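Local coordinates for protein acyl-CoA dehydrogenase (PDB 2PG0) that probably catalyses the FAD-dependent alpha-beta dehydrogenation of carrier-bound acyl chains, introducing a double bond next to the thioester, at residues 129-134 with 156-161; 139-144 with 171-176; 183-188 with 237-242. All blocks are in the same frame, centred on the assembly; numbering follows the deposited sequence.

Contact 1: 129-134 with 156-161; sequences MTEPGA and GQKTFI. With FAD (flavin-adenine dinucleotide), chain C.
The amine of K158 bridges two acceptors of 129-134. Its NZ lies 2.8 Å from OE2 of E131, forming a salt bridge on the anti lone pair of that oxygen, and 2.8 Å from O of M129, tilted from the carbonyl plane. Although the lysine starts off away from the loop, its bend at chi2 (-68°) brings the amine back over it. A173 O also accepts from NZ, while T143 and S142 bond to the carboxylate, so the buried ion pair is well supplied with partners. The backbones are joined by one hydrogen bond, T159 N to T130 O (2.8 Å), and the CA-H of K158 leans on the same oxygen. A water takes the N-H of Q157 and bonds weakly to OE1 of E131.

The contact belongs to the beta domain in the middle of the acyl-CoA dehydrogenase fold, where the loop after strand 125-128 meets the corner of strand 151-161 at the flavin. M129 N (2.9 Å) and T130 N (3.0 Å) both donate to O2 of FAD, and T130 OG1 donates to N1 at 2.8 Å; this group of donors would probably help to stabilise negative charge on the reduced pyrimidine.

Threonine suits position 130 because its two branches do different work. OG1 stands beside the backbone N and CG2 anti to it (chi1 -52°), which gives the hydroxyl to the flavin and CG2 to CG2 of T159 (3.6 Å) and the F160 ring edge. Further out, CG of P132, in a type I turn from E131 to A134, touches NE2 of Q157 (3.5 Å), an amide that E217 holds.

Contact 2: 139-144 with 171-176; sequences ANISTT and VVACKT
K175 supplies both hydrogen bonds that cross to 139-144, one from its backbone and one from its side chain. The backbone N donates to O of T143 at 2.6 Å. T144 and K175 are paired in a single beta bridge, and the CA-H of T144 also approaches O of K175. The side chain then runs past I141, CE close to its carbonyl, and turns at chi4 (-63°) to set NZ 2.9 Å from O of A139, above that carbonyl's plane. P183 O accepts from the same amine, so a long flexible lysine suits a site where two backbone carbonyls from separate parts of the chain need a distant donor. A methionine in its place would probably leave the carbonyls of A139 and P183 without this shared donor and weaken the tie between the two chain segments.

The hydroxyl of T143 and the N-H of S142 are satisfied by E131. CD1 of I141 packs on CB of A173 (4.0 Å), and CG2 of T143 meets CB of C174. Strand 169-175 lies between 125-128, its parallel neighbour, and antiparallel 187-193, while T144 opens strand 144-148 and pairs with N155 of strand 151-161.

Contact 3: 183-188 with 237-242; sequences PHRGIS and GFYYLM
G237 starts the contact by donating its N-H to O of I187 (2.9 Å). Its CA sits against the backbone of S188 so tightly that a beta carbon here would clash with CA of S188 and O of I187; glycine lets the first turn of the helix lie directly on the strand.

F238 follows. Its N-H, at a helix start where no preceding turn supplies an acceptor, donates to a water 2.8 Å from F238 N, and that water in turn donates a hydrogen bond to O of H184, also at 2.8 Å. The phenylalanine ring receives CB of H184 over one face in a CH-pi contact, the carbon 3.8 Å from the ring centroid and only 17° off the normal. CD1 of F238 touches CD1 of I187 (3.8 Å). A flat apolar ring suits this place, offering a face to the histidine CB and carbon contact to the isoleucine.

This is where the beta domain joins the C-terminal helical domain: helix 237-273 begins against the 3-10 turn 183-186 and the first residues of strand 187-193.

Y239 completes an aromatic cluster with H184 and F238. CG of H184 stands between the backbone N and the carbonyl carbon (chi1 76°), which brings the imidazole edge to the tyrosine face in an offset edge-to-face arrangement, centroids 5.7 Å apart and planes at 82°. NE2 of H184 donates a weak hydrogen bond to OH of Y239 (3.3 Å), which the tyrosine can accept because it carries a hydroxyl.

Further along, L241 packs on L138 and L189, and M242 returns to F238, laying CE over the ring face opposite H184 CB.

Contacts 1 and 2 interleave along the chain, 129-134 and 139-144 preceding 156-161 and 171-176, and both lie in the beta domain with centres about 9 Å apart. The carboxylate of E131 is shared by both. Contact 3 comes later; its centre is about 9 Å from that of contact 2 and about 16 Å from that of contact 1. Strands 169-175 and 187-193, neighbours in one sheet, connect contacts 2 and 3, with T176 OG1 bonded to S188 OG. M129 also packs on L241. A continuous route therefore runs from the flavin, through the loop and sheet, to the start of helix 237-273 in the C-terminal domain.

Contact 1: 129-134 with 156-161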
loop_
_atom_site.group_PDB
_atom_site.type_symbol
_atom_site.label_atom_id
_atom_site.label_comp_id
_atom_site.label_asym_id
_atom_site.label_seq_id
_atom_site.Cartn_x
_atom_site.Cartn_y
_atom_site.Cartn_z
ATOM N N MET A 129 -3.636 -33.120 8.134
ATOM C CA MET A 129 -4.730 -32.828 7.207
ATOM C C MET A 129 -4.123 -32.760 5.797
ATOM O O MET A 129 -4.488 -33.531 4.905
ATOM C CB MET A 129 -5.376 -31.462 7.533
ATOM C CG MET A 129 -6.105 -31.306 8.889
ATOM S SD MET A 129 -6.637 -29.585 9.224
ATOM C CE MET A 129 -5.453 -29.119 10.480
ATOM N N THR A 130 -3.161 -31.853 5.636
ATOM C CA THR A 130 -2.577 -31.485 4.340
ATOM C C THR A 130 -1.872 -32.633 3.613
ATOM O O THR A 130 -1.144 -33.424 4.221
ATOM C CB THR A 130 -1.605 -30.292 4.526
ATOM O OG1 THR A 130 -2.287 -29.252 5.240
ATOM C CG2 THR A 130 -1.119 -29.744 3.185
ATOM N N GLU A 131 -2.093 -32.699 2.300
ATOM C CA GLU A 131 -1.497 -33.710 1.437
ATOM C C GLU A 131 -0.772 -33.036 0.262
ATOM O O GLU A 131 -1.013 -31.858 -0.007
ATOM C CB GLU A 131 -2.587 -34.657 0.923
ATOM C CG GLU A 131 -3.382 -35.342 2.040
ATOM C CD GLU A 131 -4.346 -36.389 1.528
ATOM O OE1 GLU A 131 -4.522 -36.491 0.296
ATOM O OE2 GLU A 131 -4.950 -37.104 2.363
ATOM N N PRO A 132 0.140 -33.765 -0.424
ATOM C CA PRO A 132 0.805 -33.155 -1.579
ATOM C C PRO A 132 -0.179 -32.504 -2.557
ATOM O O PRO A 132 0.097 -31.413 -3.055
ATOM C CB PRO A 132 1.520 -34.336 -2.228
ATOM C CG PRO A 132 1.840 -35.226 -1.054
ATOM C CD PRO A 132 0.621 -35.139 -0.189
ATOM N N GLY A 133 -1.321 -33.150 -2.785
ATOM C CA GLY A 133 -2.308 -32.684 -3.756
ATOM C C GLY A 133 -3.352 -31.695 -3.268
ATOM O O GLY A 133 -4.058 -31.087 -4.084
ATOM N N ALA A 134 -3.463 -31.527 -1.948
ATOM C CA ALA A 134 -4.510 -30.689 -1.371
ATOM C C ALA A 134 -4.144 -30.138 0.007
ATOM O O ALA A 134 -3.737 -30.884 0.908
ATOM C CB ALA A 134 -5.838 -31.458 -1.308
ATOM N N GLY A 156 -1.797 -43.400 2.084
ATOM C CA GLY A 156 -1.758 -41.984 1.745
ATOM C C GLY A 156 -0.499 -41.300 2.216
ATOM O O GLY A 156 0.413 -41.938 2.739
ATOM N N GLN A 157 -0.456 -39.991 2.009
ATOM C CA GLN A 157 0.705 -39.192 2.345
ATOM C C GLN A 157 0.206 -37.861 2.877
ATOM O O GLN A 157 -0.742 -37.276 2.342
ATOM C CB GLN A 157 1.590 -38.996 1.111
ATOM C CG GLN A 157 2.864 -38.186 1.339
ATOM C CD GLN A 157 3.745 -38.112 0.098
ATOM O OE1 GLN A 157 3.661 -38.964 -0.784
ATOM N NE2 GLN A 157 4.607 -37.103 0.039
ATOM N N LYS A 158 0.830 -37.418 3.963
ATOM C CA LYS A 158 0.528 -36.133 4.571
ATOM C C LYS A 158 1.788 -35.294 4.535
ATOM O O LYS A 158 2.892 -35.823 4.623
ATOM C CB LYS A 158 0.030 -36.314 6.010
ATOM C CG LYS A 158 -1.290 -37.083 6.127
ATOM C CD LYS A 158 -2.447 -36.282 5.559
ATOM C CE LYS A 158 -3.771 -36.989 5.739
ATOM N NZ LYS A 158 -4.854 -36.280 4.993
ATOM N N THR A 159 1.626 -33.983 4.400
ATOM C CA THR A 159 2.769 -33.121 4.145
ATOM C C THR A 159 2.755 -31.901 5.071
ATOM O O THR A 159 1.692 -31.487 5.538
ATOM C CB THR A 159 2.814 -32.704 2.652
ATOM O OG1 THR A 159 4.012 -31.962 2.376
ATOM C CG2 THR A 159 1.617 -31.866 2.310
ATOM N N PHE A 160 3.946 -31.357 5.329
ATOM C CA PHE A 160 4.135 -30.198 6.216
ATOM C C PHE A 160 3.645 -30.422 7.656
ATOM O O PHE A 160 3.076 -29.511 8.265
ATOM C CB PHE A 160 3.428 -28.945 5.675
ATOM C CG PHE A 160 3.710 -28.630 4.235
ATOM C CD1 PHE A 160 5.008 -28.431 3.783
ATOM C CD2 PHE A 160 2.653 -28.466 3.342
ATOM C CE1 PHE A 160 5.258 -28.116 2.441
ATOM C CE2 PHE A 160 2.892 -28.148 2.006
ATOM C CZ PHE A 160 4.193 -27.969 1.559
ATOM N N ILE A 161 3.872 -31.601 8.222
ATOM C CA ILE A 161 3.290 -31.898 9.533
ATOM C C ILE A 161 4.167 -31.370 10.679
ATOM O O ILE A 161 5.304 -31.808 10.863
ATOM C CB ILE A 161 2.976 -33.421 9.699
ATOM C CG1 ILE A 161 2.027 -33.901 8.586
ATOM C CG2 ILE A 161 2.406 -33.725 11.115
ATOM C CD1 ILE A 161 0.813 -32.985 8.300
HETATM P PA FAD C . -2.466 -24.552 -1.976
HETATM O O1A FAD C . -2.019 -25.415 -3.118
HETATM O O2A FAD C . -3.766 -24.998 -1.356
HETATM O O5B FAD C . -2.577 -23.019 -2.478
HETATM C C5B FAD C . -1.484 -22.396 -3.135
HETATM C C4B FAD C . -1.816 -20.913 -3.309
HETATM O O4B FAD C . -3.006 -20.799 -4.075
HETATM C C3B FAD C . -2.090 -20.249 -1.961
HETATM O O3B FAD C . -1.604 -18.924 -1.950
HETATM C C2B FAD C . -3.597 -20.201 -1.890
HETATM O O2B FAD C . -4.087 -19.181 -1.039
HETATM C C1B FAD C . -3.947 -20.007 -3.365
HETATM N N9A FAD C . -5.344 -20.402 -3.618
HETATM C C8A FAD C . -5.879 -21.667 -3.563
HETATM N N7A FAD C . -7.200 -21.582 -3.837
HETATM C C5A FAD C . -7.512 -20.286 -4.063
HETATM C C6A FAD C . -8.706 -19.649 -4.381
HETATM N N6A FAD C . -9.849 -20.341 -4.393
HETATM N N1A FAD C . -8.717 -18.279 -4.548
HETATM C C2A FAD C . -7.558 -17.537 -4.411
HETATM N N3A FAD C . -6.367 -18.175 -4.107
HETATM C C4A FAD C . -6.351 -19.529 -3.928
HETATM N N1 FAD C . -0.860 -28.932 7.573
HETATM C C2 FAD C . -1.409 -29.821 8.480
HETATM O O2 FAD C . -2.416 -30.462 8.171
HETATM N N3 FAD C . -0.820 -30.000 9.724
HETATM C C4 FAD C . 0.318 -29.293 10.060
HETATM O O4 FAD C . 0.842 -29.468 11.163
HETATM C C4X FAD C . 0.865 -28.384 9.148
HETATM N N5 FAD C . 2.004 -27.664 9.474
HETATM C C5X FAD C . 2.569 -26.786 8.566
HETATM C C6 FAD C . 3.725 -26.100 8.917
HETATM C C7 FAD C . 4.300 -25.208 8.015
HETATM C C7M FAD C . 5.542 -24.481 8.447
HETATM C C8 FAD C . 3.709 -25.011 6.752
HETATM C C8M FAD C . 4.274 -24.067 5.728
HETATM C C9 FAD C . 2.559 -25.707 6.404
HETATM C C9A FAD C . 1.974 -26.598 7.310
HETATM N N10 FAD C . 0.810 -27.299 6.984
HETATM C C10 FAD C . 0.272 -28.205 7.894
HETATM C "C1'" FAD C . 0.085 -27.069 5.676
HETATM C "C2'" FAD C . -0.579 -25.694 5.489
HETATM O "O2'" FAD C . -1.783 -25.547 6.214
HETATM C "C3'" FAD C . -0.854 -25.533 3.997
HETATM O "O3'" FAD C . 0.385 -25.230 3.391
HETATM C "C4'" FAD C . -1.892 -24.456 3.646
HETATM O "O4'" FAD C . -3.193 -24.816 4.071
HETATM C "C5'" FAD C . -1.930 -24.164 2.146
HETATM O "O5'" FAD C . -2.068 -25.360 1.399
HETATM P P FAD C . -1.038 -25.652 0.202
HETATM O O1P FAD C . 0.383 -25.518 0.689
HETATM O O2P FAD C . -1.309 -27.012 -0.380
HETATM O O3P FAD C . -1.290 -24.475 -0.877
HETATM O O HOH W 1 -2.445 -38.945 -0.008
#

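Contact 2: 139-144 with 171-176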
loop_
_atom_site.group_PDB
_atom_site.type_symbol
_atom_site.label_atom_id
_atom_site.label_comp_id
_atom_site.label_asym_id
_atom_site.label_seq_id
_atom_site.Cartn_x
_atom_site.Cartn_y
_atom_site.Cartn_z
ATOM N N ALA A 139 -11.372 -30.810 1.352
ATOM C CA ALA A 139 -12.380 -31.809 0.997
ATOM C C ALA A 139 -11.854 -32.787 -0.062
ATOM O O ALA A 139 -12.402 -33.876 -0.229
ATOM C CB ALA A 139 -13.673 -31.137 0.535
ATOM N N ASN A 140 -10.765 -32.405 -0.738
ATOM C CA ASN A 140 -10.183 -33.185 -1.833
ATOM C C ASN A 140 -8.990 -34.071 -1.436
ATOM O O ASN A 140 -8.270 -34.580 -2.298
ATOM C CB ASN A 140 -9.793 -32.249 -2.989
ATOM C CG ASN A 140 -9.562 -32.987 -4.292
ATOM O OD1 ASN A 140 -10.342 -33.865 -4.671
ATOM N ND2 ASN A 140 -8.485 -32.635 -4.990
ATOM N N ILE A 141 -8.781 -34.256 -0.133
ATOM C CA ILE A 141 -7.744 -35.182 0.354
ATOM C C ILE A 141 -8.038 -36.608 -0.121
ATOM O O ILE A 141 -9.202 -36.971 -0.305
ATOM C CB ILE A 141 -7.603 -35.144 1.898
ATOM C CG1 ILE A 141 -8.943 -35.424 2.591
ATOM C CG2 ILE A 141 -6.992 -33.812 2.346
ATOM C CD1 ILE A 141 -8.814 -35.781 4.075
ATOM N N SER A 142 -6.997 -37.404 -0.339
ATOM C CA SER A 142 -7.193 -38.738 -0.894
ATOM C C SER A 142 -6.624 -39.893 -0.060
ATOM O O SER A 142 -6.708 -41.058 -0.472
ATOM C CB SER A 142 -6.686 -38.791 -2.339
ATOM O OG SER A 142 -5.286 -38.594 -2.397
ATOM N N THR A 143 -6.066 -39.583 1.114
ATOM C CA THR A 143 -5.652 -40.632 2.059
ATOM C C THR A 143 -6.881 -41.466 2.414
ATOM O O THR A 143 -7.905 -40.922 2.809
ATOM C CB THR A 143 -4.980 -40.055 3.345
ATOM O OG1 THR A 143 -3.762 -39.383 2.991
ATOM C CG2 THR A 143 -4.648 -41.170 4.343
ATOM N N THR A 144 -6.776 -42.783 2.240
ATOM C CA THR A 144 -7.895 -43.678 2.505
ATOM C C THR A 144 -7.674 -44.530 3.750
ATOM O O THR A 144 -6.542 -44.876 4.092
ATOM C CB THR A 144 -8.179 -44.631 1.313
ATOM O OG1 THR A 144 -7.020 -45.426 1.049
ATOM C CG2 THR A 144 -8.550 -43.845 0.063
ATOM N N VAL A 171 -3.310 -37.194 14.899
ATOM C CA VAL A 171 -4.705 -37.142 14.455
ATOM C C VAL A 171 -4.721 -37.008 12.923
ATOM O O VAL A 171 -4.325 -35.975 12.376
ATOM C CB VAL A 171 -5.488 -35.999 15.133
ATOM C CG1 VAL A 171 -6.922 -35.932 14.594
ATOM C CG2 VAL A 171 -5.489 -36.170 16.668
ATOM N N VAL A 172 -5.163 -38.066 12.243
ATOM C CA VAL A 172 -5.090 -38.137 10.777
ATOM C C VAL A 172 -6.469 -38.012 10.115
ATOM O O VAL A 172 -7.386 -38.776 10.425
ATOM C CB VAL A 172 -4.373 -39.432 10.296
ATOM C CG1 VAL A 172 -4.280 -39.481 8.767
ATOM C CG2 VAL A 172 -2.976 -39.532 10.915
ATOM N N ALA A 173 -6.602 -37.044 9.206
ATOM C CA ALA A 173 -7.823 -36.899 8.409
ATOM C C ALA A 173 -7.712 -37.806 7.188
ATOM O O ALA A 173 -6.773 -37.692 6.404
ATOM C CB ALA A 173 -8.037 -35.440 7.990
ATOM N N CYS A 174 -8.663 -38.721 7.041
ATOM C CA CYS A 174 -8.617 -39.691 5.948
ATOM C C CYS A 174 -10.011 -39.982 5.414
ATOM O O CYS A 174 -11.006 -39.701 6.075
ATOM C CB CYS A 174 -7.953 -40.983 6.416
ATOM S SG CYS A 174 -8.642 -41.588 7.951
ATOM N N LYS A 175 -10.080 -40.533 4.205
ATOM C CA LYS A 175 -11.367 -40.879 3.622
ATOM C C LYS A 175 -11.720 -42.334 3.919
ATOM O O LYS A 175 -11.135 -43.258 3.353
ATOM C CB LYS A 175 -11.394 -40.579 2.119
ATOM C CG LYS A 175 -11.395 -39.083 1.792
ATOM C CD LYS A 175 -12.161 -38.792 0.507
ATOM C CE LYS A 175 -12.084 -37.316 0.115
ATOM N NZ LYS A 175 -12.713 -36.435 1.130
ATOM N N THR A 176 -12.657 -42.520 4.844
ATOM C CA THR A 176 -13.205 -43.846 5.145
ATOM C C THR A 176 -14.243 -44.274 4.097
ATOM O O THR A 176 -14.543 -45.462 3.952
ATOM C CB THR A 176 -13.819 -43.906 6.557
ATOM O OG1 THR A 176 -14.589 -42.721 6.801
ATOM C CG2 THR A 176 -12.722 -44.027 7.609
#

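Contact 3: 183-188 with 237-242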
loop_
_atom_site.group_PDB
_atom_site.type_symbol
_atom_site.label_atom_id
_atom_site.label_comp_id
_atom_site.label_asym_id
_atom_site.label_seq_id
_atom_site.Cartn_x
_atom_site.Cartn_y
_atom_site.Cartn_z
ATOM N N PRO A 183 -18.023 -35.106 -1.168
ATOM C CA PRO A 183 -16.759 -35.736 -0.774
ATOM C C PRO A 183 -16.410 -35.595 0.712
ATOM O O PRO A 183 -15.878 -36.539 1.305
ATOM C CB PRO A 183 -15.722 -35.010 -1.636
ATOM C CG PRO A 183 -16.477 -34.592 -2.847
ATOM C CD PRO A 183 -17.859 -34.265 -2.371
ATOM N N HIS A 184 -16.723 -34.443 1.306
ATOM C CA HIS A 184 -16.365 -34.173 2.707
ATOM C C HIS A 184 -17.069 -35.088 3.717
ATOM O O HIS A 184 -16.586 -35.263 4.838
ATOM C CB HIS A 184 -16.557 -32.687 3.065
ATOM C CG HIS A 184 -17.986 -32.280 3.261
ATOM N ND1 HIS A 184 -18.865 -31.680 2.424
ATOM C CD2 HIS A 184 -18.655 -32.464 4.453
ATOM C CE1 HIS A 184 -20.041 -31.525 3.116
ATOM N NE2 HIS A 184 -19.888 -32.003 4.338
ATOM N N ARG A 185 -18.194 -35.677 3.312
ATOM C CA ARG A 185 -18.940 -36.602 4.173
ATOM C C ARG A 185 -18.277 -37.974 4.277
ATOM O O ARG A 185 -18.740 -38.840 5.025
ATOM C CB ARG A 185 -20.386 -36.757 3.691
ATOM C CG ARG A 185 -21.296 -35.595 4.047
ATOM C CD ARG A 185 -22.759 -35.973 3.826
ATOM N NE ARG A 185 -23.649 -34.811 3.888
ATOM C CZ ARG A 185 -24.949 -34.837 3.587
ATOM N NH1 ARG A 185 -25.531 -35.967 3.196
ATOM N NH2 ARG A 185 -25.669 -33.726 3.678
ATOM N N GLY A 186 -17.198 -38.166 3.526
ATOM C CA GLY A 186 -16.425 -39.400 3.592
ATOM C C GLY A 186 -15.174 -39.295 4.448
ATOM O O GLY A 186 -14.370 -40.225 4.483
ATOM N N ILE A 187 -15.016 -38.165 5.138
ATOM C CA ILE A 187 -13.823 -37.905 5.950
ATOM C C ILE A 187 -14.029 -38.275 7.422
ATOM O O ILE A 187 -15.072 -37.989 8.014
ATOM C CB ILE A 187 -13.338 -36.431 5.834
ATOM C CG1 ILE A 187 -12.978 -36.087 4.386
ATOM C CG2 ILE A 187 -12.132 -36.177 6.747
ATOM C CD1 ILE A 187 -12.696 -34.596 4.144
ATOM N N SER A 188 -13.009 -38.910 7.994
ATOM C CA SER A 188 -12.999 -39.304 9.394
ATOM C C SER A 188 -11.670 -38.938 10.023
ATOM O O SER A 188 -10.671 -38.780 9.320
ATOM C CB SER A 188 -13.209 -40.811 9.514
ATOM O OG SER A 188 -14.472 -41.185 8.996
ATOM N N GLY A 237 -15.717 -36.301 10.313
ATOM C CA GLY A 237 -14.382 -35.725 10.485
ATOM C C GLY A 237 -14.260 -34.275 10.054
ATOM O O GLY A 237 -13.606 -33.475 10.730
ATOM N N PHE A 238 -14.899 -33.931 8.933
ATOM C CA PHE A 238 -14.858 -32.565 8.396
ATOM C C PHE A 238 -15.485 -31.565 9.363
ATOM O O PHE A 238 -14.995 -30.438 9.502
ATOM C CB PHE A 238 -15.555 -32.494 7.031
ATOM C CG PHE A 238 -15.157 -31.299 6.192
ATOM C CD1 PHE A 238 -13.926 -31.271 5.533
ATOM C CD2 PHE A 238 -16.024 -30.216 6.043
ATOM C CE1 PHE A 238 -13.561 -30.175 4.746
ATOM C CE2 PHE A 238 -15.671 -29.116 5.265
ATOM C CZ PHE A 238 -14.440 -29.094 4.611
ATOM N N TYR A 239 -16.558 -31.988 10.030
ATOM C CA TYR A 239 -17.260 -31.152 11.002
ATOM C C TYR A 239 -16.419 -30.857 12.240
ATOM O O TYR A 239 -16.424 -29.731 12.729
ATOM C CB TYR A 239 -18.606 -31.773 11.396
ATOM C CG TYR A 239 -19.521 -31.977 10.206
ATOM C CD1 TYR A 239 -20.133 -30.889 9.580
ATOM C CD2 TYR A 239 -19.746 -33.251 9.688
ATOM C CE1 TYR A 239 -20.962 -31.065 8.471
ATOM C CE2 TYR A 239 -20.577 -33.440 8.576
ATOM C CZ TYR A 239 -21.179 -32.341 7.978
ATOM O OH TYR A 239 -21.994 -32.515 6.882
ATOM N N TYR A 240 -15.700 -31.863 12.733
ATOM C CA TYR A 240 -14.784 -31.666 13.858
ATOM C C TYR A 240 -13.695 -30.658 13.503
ATOM O O TYR A 240 -13.381 -29.771 14.296
ATOM C CB TYR A 240 -14.144 -32.991 14.293
ATOM C CG TYR A 240 -15.130 -34.097 14.613
ATOM C CD1 TYR A 240 -16.308 -33.837 15.319
ATOM C CD2 TYR A 240 -14.875 -35.408 14.222
ATOM C CE1 TYR A 240 -17.209 -34.854 15.613
ATOM C CE2 TYR A 240 -15.772 -36.432 14.509
ATOM C CZ TYR A 240 -16.934 -36.148 15.203
ATOM O OH TYR A 240 -17.817 -37.162 15.487
ATOM N N LEU A 241 -13.124 -30.813 12.311
ATOM C CA LEU A 241 -12.084 -29.912 11.816
ATOM C C LEU A 241 -12.565 -28.465 11.720
ATOM O O LEU A 241 -11.906 -27.557 12.232
ATOM C CB LEU A 241 -11.537 -30.392 10.465
ATOM C CG LEU A 241 -10.818 -31.750 10.432
ATOM C CD1 LEU A 241 -10.561 -32.185 8.996
ATOM C CD2 LEU A 241 -9.509 -31.734 11.228
ATOM N N MET A 242 -13.719 -28.255 11.086
ATOM C CA MET A 242 -14.233 -26.896 10.878
ATOM C C MET A 242 -14.472 -26.209 12.226
ATOM O O MET A 242 -14.167 -25.021 12.391
ATOM C CB MET A 242 -15.506 -26.899 10.010
ATOM C CG MET A 242 -15.293 -27.262 8.518
ATOM S SD MET A 242 -14.042 -26.306 7.593
ATOM C CE MET A 242 -12.705 -27.493 7.462
HETATM O O HOH W 2 -17.105 -35.114 7.593
#